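Local coordinates for protein CofB (Escherichia coli, PDB 5AX6) that serves as the minor pilin of the CFA/III type IVb pilus of enterotoxigenic bacteria, forms a homotrimer and probably takes part in pilus assembly, at residues Lys122-Ile126 with Ala190-Arg194; Glu140-Leu146 with Leu223-Pro229; Lys178-Val182 with Pro202-Leu208. One frame throughout, in Å; residues are numbered along the deposited sequence.

All three contacts lie in the pilin domain and build on one antiparallel sheet, in which strands 121-130, 139-148, 220-227, 179-185 and 194-198 lie side by side in that order. Contact 2 pairs two neighbouring strands. Contact 1 joins strand 121-130 to the loop before strand 194-198; contact 3 joins strand 179-185 to the loop before helix 208-211. Their centres stand about 11 Å (1 and 2), 12 Å (2 and 3) and 16 Å (1 and 3) apart. Contact 2 touches both others through backbone bonds. Along the chain the segments of contact 1 alternate with those of contacts 2 and 3, while both segments of contact 3 fall between those of contact 2, so sheet order differs from chain order.

Contact 1. Residues Lys122-Ile126 with Ala190-Arg194; sequences KIDRI and AAGWR
D124 and R125 reach from strand 121-130 to the loop carrying A190 and W193, one with a carboxylate and the other with a guanidinium group. The carboxylate of D124 meets the indole of W193 at its edge, the two planes 76° apart. NE1 of W193 donates to OD2 of D124 over 2.8 Å in a nearly straight bond, 170° at the hydrogen; the oxygen lies in the ring plane and is met on its anti lone pair, on the side away from OD1. With chi1 near -166°, the carboxylate of D124 swings to the side of its own carbonyl carbon, which carries it out to the ring. R125 runs extended from CG to NE, and its NH1 bonds O of A190 at 2.8 Å, with that oxygen at the edge of the guanidinium and in its plane. A water accepts from NH1 of R125 and also lies within bonding distance of O of A191. D124 and R125 both face I145 of the next strand in a classic beta bulge, which lets two successive side chains serve the same loop. D127 pairs with R125 in a salt bridge. With OD2 of D124 held by the indole N-H and by the guanidinium of R185, its negative charge is probably stabilised, and the loop is held by both a side chain and a main-chain carbonyl.

Contact 2. Residues Glu140-Leu146 with Leu223-Pro229; sequences ERVDFIL and LRLSIDP
D143 and S226 face each other as a non-hydrogen-bonded pair of antiparallel strands 141-146 and 223-227, whose directions lie 159° apart. Backbone bonds pair V142 with I227, F144 with L225 and L146 with L223, two for each couple. The packed face carries these six apolar residues: CD2 of L146 meets CD1 of L225 at 3.6 Å, the side chains crossing at about a right angle, and CE2 of F144 meets CG1 of I227 at 3.9 Å, the carbon lying at the ring edge. The other face is mostly polar, with water at R224 and D143, though CD1 of I145 rests on CG of R224. R141, bent at chi3 (76°), turns back to hold D143 side-on, NE to OD1 at 2.9 Å and NH2 to OD2 at 2.8 Å. OG of S226 donates to the same OD1 over 2.6 Å, from above the carboxylate plane and from the face opposite NE. R224 lays CG and CD against D143; its NH1 makes only a long salt bridge, 3.7 Å to OD2 of D143, and that oxygen lies well out of the guanidinium plane, while NH2 of R224 bonds O of L63. Putting an alanine at D143 would probably leave R141 and R224 close together without the shared negative charge and the hydroxyl of S226 without its acceptor. At the far end another water links O of E140 to OD1 of D228, which also accepts from N of N230. Strands 121-130 and 179-185 flank the pair, and I18 of helix 4-25 lies against F144, L225 and I227.

Contact 3. Residues Lys178-Val182 with Pro202-Leu208; sequences KDIYV and PLTFSGL
The backbones of Y181 and T204 meet in a single beta bridge, their CA atoms 4.2 Å apart, with a main-chain bond to either side of it. N of V182 donates to O of L203 at 2.9 Å. On the other side, N of F205 donates to O of I180 at 2.8 Å. The bridge fastens this loop to strand 179-185 of the pilin domain's antiparallel sheet, where the chain leaving the short strand 201-202 folds back before helix 208-211. Beyond it the side chains part into a group round the Y181 ring and a second apolar group. Over one face of the Y181 ring sits CG2 of T204, a CH-pi contact in which the methyl stands 3.7 Å from the ring centroid and 20° off its normal, shifted toward the rim. The methyl is placed there by chi1 of T204 (64°), which sets OG1 between the backbone N and the carbonyl carbon and CG2 anti to the carbonyl carbon. P202 comes to the ring edge instead, its CB in the ring plane and 3.8 Å from CE1 of Y181. R224 adds a cation-pi contact to this ring, and the hydroxyl bonds N64 and also Q48 of the second subunit, so the tyrosine lies where two chains of the trimer meet. In the second group CG2 of I180 meets CB of F205, V182 and L203 lie side by side, and CG2 of V182 also approaches CD2 of L208. V163 of helix 161-171 packs against both I180 and F205. OD1 of D179 accepts from N of I180 on its anti lone pair at 2.7 Å, and takes a further bond from a water that in turn accepts from N of S206 at 2.9 Å.

Contact 1. Residues Lys122-Ile126 with Ala190-Arg194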
loop_
_atom_site.group_PDB
_atom_site.type_symbol
_atom_site.label_atom_id
_atom_site.label_comp_id
_atom_site.label_asym_id
_atom_site.label_seq_id
_atom_site.Cartn_x
_atom_site.Cartn_y
_atom_site.Cartn_z
ATOM N N LYS A 122 -42.153 -12.637 12.367
ATOM C CA LYS A 122 -41.676 -13.391 11.204
ATOM C C LYS A 122 -41.912 -12.614 9.920
ATOM O O LYS A 122 -42.861 -11.844 9.832
ATOM C CB LYS A 122 -42.401 -14.733 11.084
ATOM C CG LYS A 122 -42.241 -15.663 12.266
ATOM C CD LYS A 122 -43.080 -16.909 12.069
ATOM C CE LYS A 122 -42.794 -17.931 13.167
ATOM N NZ LYS A 122 -43.891 -18.942 13.272
ATOM N N ILE A 123 -41.093 -12.855 8.905
ATOM C CA ILE A 123 -41.391 -12.291 7.586
ATOM C C ILE A 123 -42.510 -13.073 6.918
ATOM O O ILE A 123 -42.392 -14.276 6.697
ATOM C CB ILE A 123 -40.157 -12.286 6.672
ATOM C CG1 ILE A 123 -39.040 -11.464 7.312
ATOM C CG2 ILE A 123 -40.527 -11.724 5.286
ATOM C CD1 ILE A 123 -37.670 -11.661 6.672
ATOM N N ASP A 124 -43.601 -12.385 6.591
ATOM C CA ASP A 124 -44.779 -13.043 6.042
ATOM C C ASP A 124 -44.868 -12.894 4.521
ATOM O O ASP A 124 -45.501 -13.689 3.830
ATOM C CB ASP A 124 -46.045 -12.468 6.692
ATOM C CG ASP A 124 -47.266 -13.323 6.433
ATOM O OD1 ASP A 124 -47.178 -14.561 6.617
ATOM O OD2 ASP A 124 -48.312 -12.766 6.037
ATOM N N ARG A 125 -44.214 -11.865 4.004
ATOM C CA ARG A 125 -44.426 -11.475 2.629
ATOM C C ARG A 125 -43.395 -10.432 2.237
ATOM O O ARG A 125 -42.942 -9.648 3.078
ATOM C CB ARG A 125 -45.851 -10.934 2.471
ATOM C CG ARG A 125 -46.080 -10.048 1.286
ATOM C CD ARG A 125 -47.529 -9.583 1.272
ATOM N NE ARG A 125 -47.691 -8.396 0.441
ATOM C CZ ARG A 125 -48.859 -7.825 0.191
ATOM N NH1 ARG A 125 -49.970 -8.347 0.700
ATOM N NH2 ARG A 125 -48.912 -6.745 -0.577
ATOM N N ILE A 126 -43.011 -10.462 0.967
ATOM C CA ILE A 126 -42.032 -9.535 0.414
ATOM C C ILE A 126 -42.601 -8.902 -0.836
ATOM O O ILE A 126 -43.180 -9.596 -1.680
ATOM C CB ILE A 126 -40.705 -10.242 0.086
ATOM C CG1 ILE A 126 -40.103 -10.840 1.361
ATOM C CG2 ILE A 126 -39.721 -9.276 -0.581
ATOM C CD1 ILE A 126 -38.940 -11.807 1.095
ATOM N N ALA A 190 -51.946 -13.709 3.405
ATOM C CA ALA A 190 -50.888 -12.791 2.963
ATOM C C ALA A 190 -51.452 -11.694 2.065
ATOM O O ALA A 190 -50.916 -10.590 2.014
ATOM C CB ALA A 190 -49.787 -13.546 2.236
ATOM N N ALA A 191 -52.542 -11.998 1.366
ATOM C CA ALA A 191 -53.195 -11.006 0.509
ATOM C C ALA A 191 -54.069 -10.024 1.293
ATOM O O ALA A 191 -54.554 -9.038 0.737
ATOM C CB ALA A 191 -54.023 -11.699 -0.555
ATOM N N GLY A 192 -54.267 -10.281 2.580
ATOM C CA GLY A 192 -55.144 -9.449 3.388
ATOM C C GLY A 192 -54.517 -8.188 3.959
ATOM O O GLY A 192 -55.224 -7.302 4.433
ATOM N N TRP A 193 -53.188 -8.107 3.944
ATOM C CA TRP A 193 -52.485 -6.962 4.528
ATOM C C TRP A 193 -52.858 -5.633 3.882
ATOM O O TRP A 193 -52.978 -5.545 2.666
ATOM C CB TRP A 193 -50.968 -7.151 4.400
ATOM C CG TRP A 193 -50.403 -8.233 5.255
ATOM C CD1 TRP A 193 -49.834 -9.409 4.833
ATOM C CD2 TRP A 193 -50.331 -8.240 6.685
ATOM N NE1 TRP A 193 -49.410 -10.141 5.919
ATOM C CE2 TRP A 193 -49.705 -9.446 7.068
ATOM C CE3 TRP A 193 -50.735 -7.343 7.681
ATOM C CZ2 TRP A 193 -49.484 -9.781 8.402
ATOM C CZ3 TRP A 193 -50.507 -7.673 9.005
ATOM C CH2 TRP A 193 -49.887 -8.883 9.355
ATOM N N ARG A 194 -53.011 -4.595 4.700
ATOM C CA ARG A 194 -53.223 -3.242 4.197
ATOM C C ARG A 194 -52.629 -2.246 5.181
ATOM O O ARG A 194 -52.422 -2.570 6.349
ATOM C CB ARG A 194 -54.714 -2.953 3.995
ATOM C CG ARG A 194 -55.482 -2.970 5.312
ATOM C CD ARG A 194 -56.917 -2.440 5.195
ATOM N NE ARG A 194 -57.611 -2.648 6.464
ATOM C CZ ARG A 194 -58.206 -3.789 6.804
ATOM N NH1 ARG A 194 -58.229 -4.813 5.954
ATOM N NH2 ARG A 194 -58.788 -3.901 7.992
HETATM O O HOH W 1 -52.733 -7.036 0.375
#

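Contact 2. Residues Glu140-Leu146 with Leu223-Pro229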
loop_
_atom_site.group_PDB
_atom_site.type_symbol
_atom_site.label_atom_id
_atom_site.label_comp_id
_atom_site.label_asym_id
_atom_site.label_seq_id
_atom_site.Cartn_x
_atom_site.Cartn_y
_atom_site.Cartn_z
ATOM N N GLU A 140 -37.056 -0.623 -7.127
ATOM C CA GLU A 140 -36.615 0.602 -6.468
ATOM C C GLU A 140 -36.847 0.579 -4.976
ATOM O O GLU A 140 -36.365 1.450 -4.240
ATOM C CB GLU A 140 -37.307 1.827 -7.083
ATOM C CG GLU A 140 -38.792 1.937 -6.815
ATOM C CD GLU A 140 -39.390 3.186 -7.458
ATOM O OE1 GLU A 140 -39.166 3.398 -8.670
ATOM O OE2 GLU A 140 -40.063 3.963 -6.747
ATOM N N ARG A 141 -37.593 -0.412 -4.512
ATOM C CA ARG A 141 -37.813 -0.548 -3.080
ATOM C C ARG A 141 -38.151 -1.992 -2.758
ATOM O O ARG A 141 -38.834 -2.645 -3.547
ATOM C CB ARG A 141 -38.949 0.376 -2.604
ATOM C CG ARG A 141 -38.944 0.606 -1.094
ATOM C CD ARG A 141 -40.051 1.555 -0.667
ATOM N NE ARG A 141 -41.371 0.924 -0.671
ATOM C CZ ARG A 141 -42.404 1.345 -1.397
ATOM N NH1 ARG A 141 -42.277 2.387 -2.210
ATOM N NH2 ARG A 141 -43.566 0.714 -1.316
ATOM N N VAL A 142 -37.678 -2.483 -1.614
ATOM C CA VAL A 142 -38.065 -3.816 -1.156
ATOM C C VAL A 142 -38.786 -3.692 0.172
ATOM O O VAL A 142 -38.224 -3.202 1.149
ATOM C CB VAL A 142 -36.845 -4.766 -0.996
ATOM C CG1 VAL A 142 -37.317 -6.174 -0.625
ATOM C CG2 VAL A 142 -36.017 -4.804 -2.276
ATOM N N ASP A 143 -40.041 -4.130 0.200
ATOM C CA ASP A 143 -40.840 -4.086 1.419
ATOM C C ASP A 143 -40.939 -5.468 2.048
ATOM O O ASP A 143 -41.204 -6.440 1.353
ATOM C CB ASP A 143 -42.258 -3.572 1.125
ATOM C CG ASP A 143 -42.295 -2.095 0.758
ATOM O OD1 ASP A 143 -41.333 -1.358 1.084
ATOM O OD2 ASP A 143 -43.312 -1.671 0.159
ATOM N N PHE A 144 -40.758 -5.531 3.364
ATOM C CA PHE A 144 -40.904 -6.762 4.129
ATOM C C PHE A 144 -42.054 -6.598 5.114
ATOM O O PHE A 144 -42.022 -5.699 5.954
ATOM C CB PHE A 144 -39.611 -7.093 4.887
ATOM C CG PHE A 144 -38.432 -7.345 3.996
ATOM C CD1 PHE A 144 -38.102 -8.640 3.604
ATOM C CD2 PHE A 144 -37.651 -6.288 3.549
ATOM C CE1 PHE A 144 -37.013 -8.878 2.767
ATOM C CE2 PHE A 144 -36.560 -6.511 2.732
ATOM C CZ PHE A 144 -36.236 -7.811 2.337
ATOM N N ILE A 145 -43.070 -7.441 4.995
ATOM C CA ILE A 145 -44.199 -7.403 5.920
ATOM C C ILE A 145 -43.924 -8.427 7.003
ATOM O O ILE A 145 -43.777 -9.617 6.718
ATOM C CB ILE A 145 -45.550 -7.698 5.223
ATOM C CG1 ILE A 145 -45.964 -6.516 4.337
ATOM C CG2 ILE A 145 -46.648 -7.966 6.247
ATOM C CD1 ILE A 145 -45.115 -6.361 3.093
ATOM N N LEU A 146 -43.803 -7.943 8.232
ATOM C CA LEU A 146 -43.521 -8.799 9.379
ATOM C C LEU A 146 -44.790 -9.009 10.179
ATOM O O LEU A 146 -45.422 -8.041 10.593
ATOM C CB LEU A 146 -42.444 -8.181 10.269
ATOM C CG LEU A 146 -40.985 -8.400 9.862
ATOM C CD1 LEU A 146 -40.813 -8.143 8.386
ATOM C CD2 LEU A 146 -40.073 -7.497 10.690
ATOM N N LEU A 223 -45.709 -5.086 10.866
ATOM C CA LEU A 223 -44.909 -3.941 10.463
ATOM C C LEU A 223 -44.413 -4.159 9.051
ATOM O O LEU A 223 -43.978 -5.260 8.704
ATOM C CB LEU A 223 -43.710 -3.733 11.391
ATOM C CG LEU A 223 -43.973 -3.358 12.850
ATOM C CD1 LEU A 223 -42.663 -3.466 13.628
ATOM C CD2 LEU A 223 -44.549 -1.954 12.944
ATOM N N ARG A 224 -44.472 -3.116 8.239
ATOM C CA ARG A 224 -43.839 -3.171 6.934
ATOM C C ARG A 224 -42.522 -2.411 7.000
ATOM O O ARG A 224 -42.503 -1.212 7.287
ATOM C CB ARG A 224 -44.755 -2.582 5.857
ATOM C CG ARG A 224 -44.188 -2.725 4.450
ATOM C CD ARG A 224 -45.043 -2.014 3.427
ATOM N NE ARG A 224 -45.029 -0.563 3.599
ATOM C CZ ARG A 224 -45.659 0.277 2.783
ATOM N NH1 ARG A 224 -46.344 -0.201 1.753
ATOM N NH2 ARG A 224 -45.613 1.584 3.002
ATOM N N LEU A 225 -41.416 -3.115 6.766
ATOM C CA LEU A 225 -40.108 -2.481 6.745
ATOM C C LEU A 225 -39.690 -2.267 5.303
ATOM O O LEU A 225 -39.648 -3.228 4.529
ATOM C CB LEU A 225 -39.058 -3.340 7.464
ATOM C CG LEU A 225 -39.349 -3.833 8.878
ATOM C CD1 LEU A 225 -38.214 -4.744 9.352
ATOM C CD2 LEU A 225 -39.494 -2.647 9.813
ATOM N N SER A 226 -39.386 -1.020 4.939
ATOM C CA SER A 226 -39.000 -0.691 3.565
ATOM C C SER A 226 -37.503 -0.453 3.464
ATOM O O SER A 226 -36.952 0.325 4.239
ATOM C CB SER A 226 -39.735 0.559 3.065
ATOM O OG SER A 226 -41.137 0.362 3.068
ATOM N N ILE A 227 -36.864 -1.113 2.504
ATOM C CA ILE A 227 -35.432 -0.922 2.257
ATOM C C ILE A 227 -35.198 -0.399 0.849
ATOM O O ILE A 227 -35.772 -0.912 -0.113
ATOM C CB ILE A 227 -34.631 -2.225 2.410
ATOM C CG1 ILE A 227 -35.052 -2.992 3.667
ATOM C CG2 ILE A 227 -33.125 -1.925 2.349
ATOM C CD1 ILE A 227 -34.513 -2.420 4.963
ATOM N N ASP A 228 -34.354 0.620 0.728
ATOM C CA ASP A 228 -33.918 1.113 -0.579
ATOM C C ASP A 228 -32.695 0.309 -1.006
ATOM O O ASP A 228 -31.629 0.489 -0.432
ATOM C CB ASP A 228 -33.577 2.615 -0.490
ATOM C CG ASP A 228 -33.115 3.210 -1.812
ATOM O OD1 ASP A 228 -32.928 2.464 -2.804
ATOM O OD2 ASP A 228 -32.919 4.447 -1.850
ATOM N N PRO A 229 -32.836 -0.585 -2.006
ATOM C CA PRO A 229 -31.677 -1.430 -2.335
ATOM C C PRO A 229 -30.517 -0.646 -2.922
ATOM O O PRO A 229 -29.409 -1.182 -2.993
ATOM C CB PRO A 229 -32.240 -2.406 -3.378
ATOM C CG PRO A 229 -33.356 -1.633 -4.025
ATOM C CD PRO A 229 -33.975 -0.845 -2.904
HETATM O O HOH W 2 -34.199 3.121 -4.923
HETATM O O HOH W 3 -45.779 -2.771 0.086
#

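Contact 3. Residues Lys178-Val182 with Pro202-Leu208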
loop_
_atom_site.group_PDB
_atom_site.type_symbol
_atom_site.label_atom_id
_atom_site.label_comp_id
_atom_site.label_asym_id
_atom_site.label_seq_id
_atom_site.Cartn_x
_atom_site.Cartn_y
_atom_site.Cartn_z
ATOM N N LYS A 178 -36.008 2.827 5.037
ATOM C CA LYS A 178 -36.552 4.016 4.397
ATOM C C LYS A 178 -37.732 4.515 5.225
ATOM O O LYS A 178 -37.873 5.711 5.488
ATOM C CB LYS A 178 -36.973 3.708 2.959
ATOM C CG LYS A 178 -37.423 4.934 2.171
ATOM C CD LYS A 178 -37.981 4.537 0.811
ATOM C CE LYS A 178 -38.426 5.757 0.022
ATOM N NZ LYS A 178 -37.248 6.453 -0.551
ATOM N N ASP A 179 -38.574 3.579 5.645
ATOM C CA ASP A 179 -39.602 3.872 6.630
ATOM C C ASP A 179 -40.179 2.581 7.180
ATOM O O ASP A 179 -39.846 1.469 6.722
ATOM C CB ASP A 179 -40.726 4.747 6.048
ATOM C CG ASP A 179 -41.240 5.791 7.056
ATOM O OD1 ASP A 179 -41.374 5.471 8.264
ATOM O OD2 ASP A 179 -41.486 6.945 6.647
ATOM N N ILE A 180 -41.043 2.750 8.170
ATOM C CA ILE A 180 -41.686 1.647 8.857
ATOM C C ILE A 180 -43.153 1.991 9.000
ATOM O O ILE A 180 -43.483 3.024 9.565
ATOM C CB ILE A 180 -41.073 1.415 10.245
ATOM C CG1 ILE A 180 -39.593 1.038 10.110
ATOM C CG2 ILE A 180 -41.865 0.362 11.000
ATOM C CD1 ILE A 180 -38.849 1.014 11.430
ATOM N N TYR A 181 -44.024 1.138 8.473
ATOM C CA TYR A 181 -45.460 1.375 8.543
ATOM C C TYR A 181 -46.128 0.296 9.364
ATOM O O TYR A 181 -45.681 -0.852 9.387
ATOM C CB TYR A 181 -46.086 1.410 7.143
ATOM C CG TYR A 181 -45.947 2.717 6.416
ATOM C CD1 TYR A 181 -47.050 3.530 6.199
ATOM C CD2 TYR A 181 -44.713 3.151 5.954
ATOM C CE1 TYR A 181 -46.929 4.735 5.525
ATOM C CE2 TYR A 181 -44.577 4.347 5.280
ATOM C CZ TYR A 181 -45.691 5.136 5.066
ATOM O OH TYR A 181 -45.556 6.330 4.398
ATOM N N VAL A 182 -47.218 0.665 10.028
ATOM C CA VAL A 182 -48.070 -0.317 10.678
ATOM C C VAL A 182 -49.041 -0.877 9.643
ATOM O O VAL A 182 -49.666 -0.117 8.889
ATOM C CB VAL A 182 -48.847 0.300 11.857
ATOM C CG1 VAL A 182 -49.830 -0.702 12.431
ATOM C CG2 VAL A 182 -47.882 0.784 12.925
ATOM N N PRO A 202 -52.247 6.840 6.267
ATOM C CA PRO A 202 -51.459 5.654 6.623
ATOM C C PRO A 202 -50.551 5.933 7.809
ATOM O O PRO A 202 -49.950 7.003 7.888
ATOM C CB PRO A 202 -50.652 5.369 5.349
ATOM C CG PRO A 202 -51.527 5.892 4.250
ATOM C CD PRO A 202 -52.168 7.141 4.826
ATOM N N LEU A 203 -50.472 4.969 8.718
ATOM C CA LEU A 203 -49.797 5.143 9.999
ATOM C C LEU A 203 -48.352 4.659 9.957
ATOM O O LEU A 203 -48.089 3.462 9.800
ATOM C CB LEU A 203 -50.565 4.397 11.092
ATOM C CG LEU A 203 -50.007 4.434 12.520
ATOM C CD1 LEU A 203 -50.031 5.847 13.084
ATOM C CD2 LEU A 203 -50.785 3.487 13.425
ATOM N N THR A 204 -47.418 5.592 10.093
ATOM C CA THR A 204 -45.996 5.244 10.171
ATOM C C THR A 204 -45.659 4.980 11.611
ATOM O O THR A 204 -46.385 5.419 12.505
ATOM C CB THR A 204 -45.096 6.357 9.642
ATOM O OG1 THR A 204 -45.240 7.508 10.480
ATOM C CG2 THR A 204 -45.468 6.707 8.215
ATOM N N PHE A 205 -44.566 4.266 11.853
ATOM C CA PHE A 205 -44.212 3.968 13.231
ATOM C C PHE A 205 -43.997 5.237 14.055
ATOM O O PHE A 205 -44.284 5.253 15.251
ATOM C CB PHE A 205 -42.962 3.102 13.317
ATOM C CG PHE A 205 -42.605 2.739 14.723
ATOM C CD1 PHE A 205 -43.327 1.765 15.400
ATOM C CD2 PHE A 205 -41.582 3.395 15.384
ATOM C CE1 PHE A 205 -43.019 1.436 16.711
ATOM C CE2 PHE A 205 -41.267 3.069 16.695
ATOM C CZ PHE A 205 -41.989 2.088 17.357
ATOM N N SER A 206 -43.504 6.297 13.422
ATOM C CA SER A 206 -43.247 7.545 14.145
ATOM C C SER A 206 -44.548 8.125 14.702
ATOM O O SER A 206 -44.557 8.724 15.776
ATOM C CB SER A 206 -42.533 8.569 13.250
ATOM O OG SER A 206 -43.444 9.316 12.459
ATOM N N GLY A 207 -45.652 7.922 13.992
ATOM C CA GLY A 207 -46.941 8.400 14.463
ATOM C C GLY A 207 -47.652 7.436 15.405
ATOM O O GLY A 207 -48.765 7.708 15.863
ATOM N N LEU A 208 -47.013 6.314 15.714
ATOM C CA LEU A 208 -47.704 5.239 16.422
ATOM C C LEU A 208 -47.997 5.537 17.891
ATOM O O LEU A 208 -49.058 5.162 18.397
ATOM C CB LEU A 208 -46.906 3.939 16.333
ATOM C CG LEU A 208 -47.590 2.792 17.082
ATOM C CD1 LEU A 208 -49.036 2.647 16.626
ATOM C CD2 LEU A 208 -46.833 1.488 16.905
HETATM O O HOH W 4 -41.672 6.191 11.145
#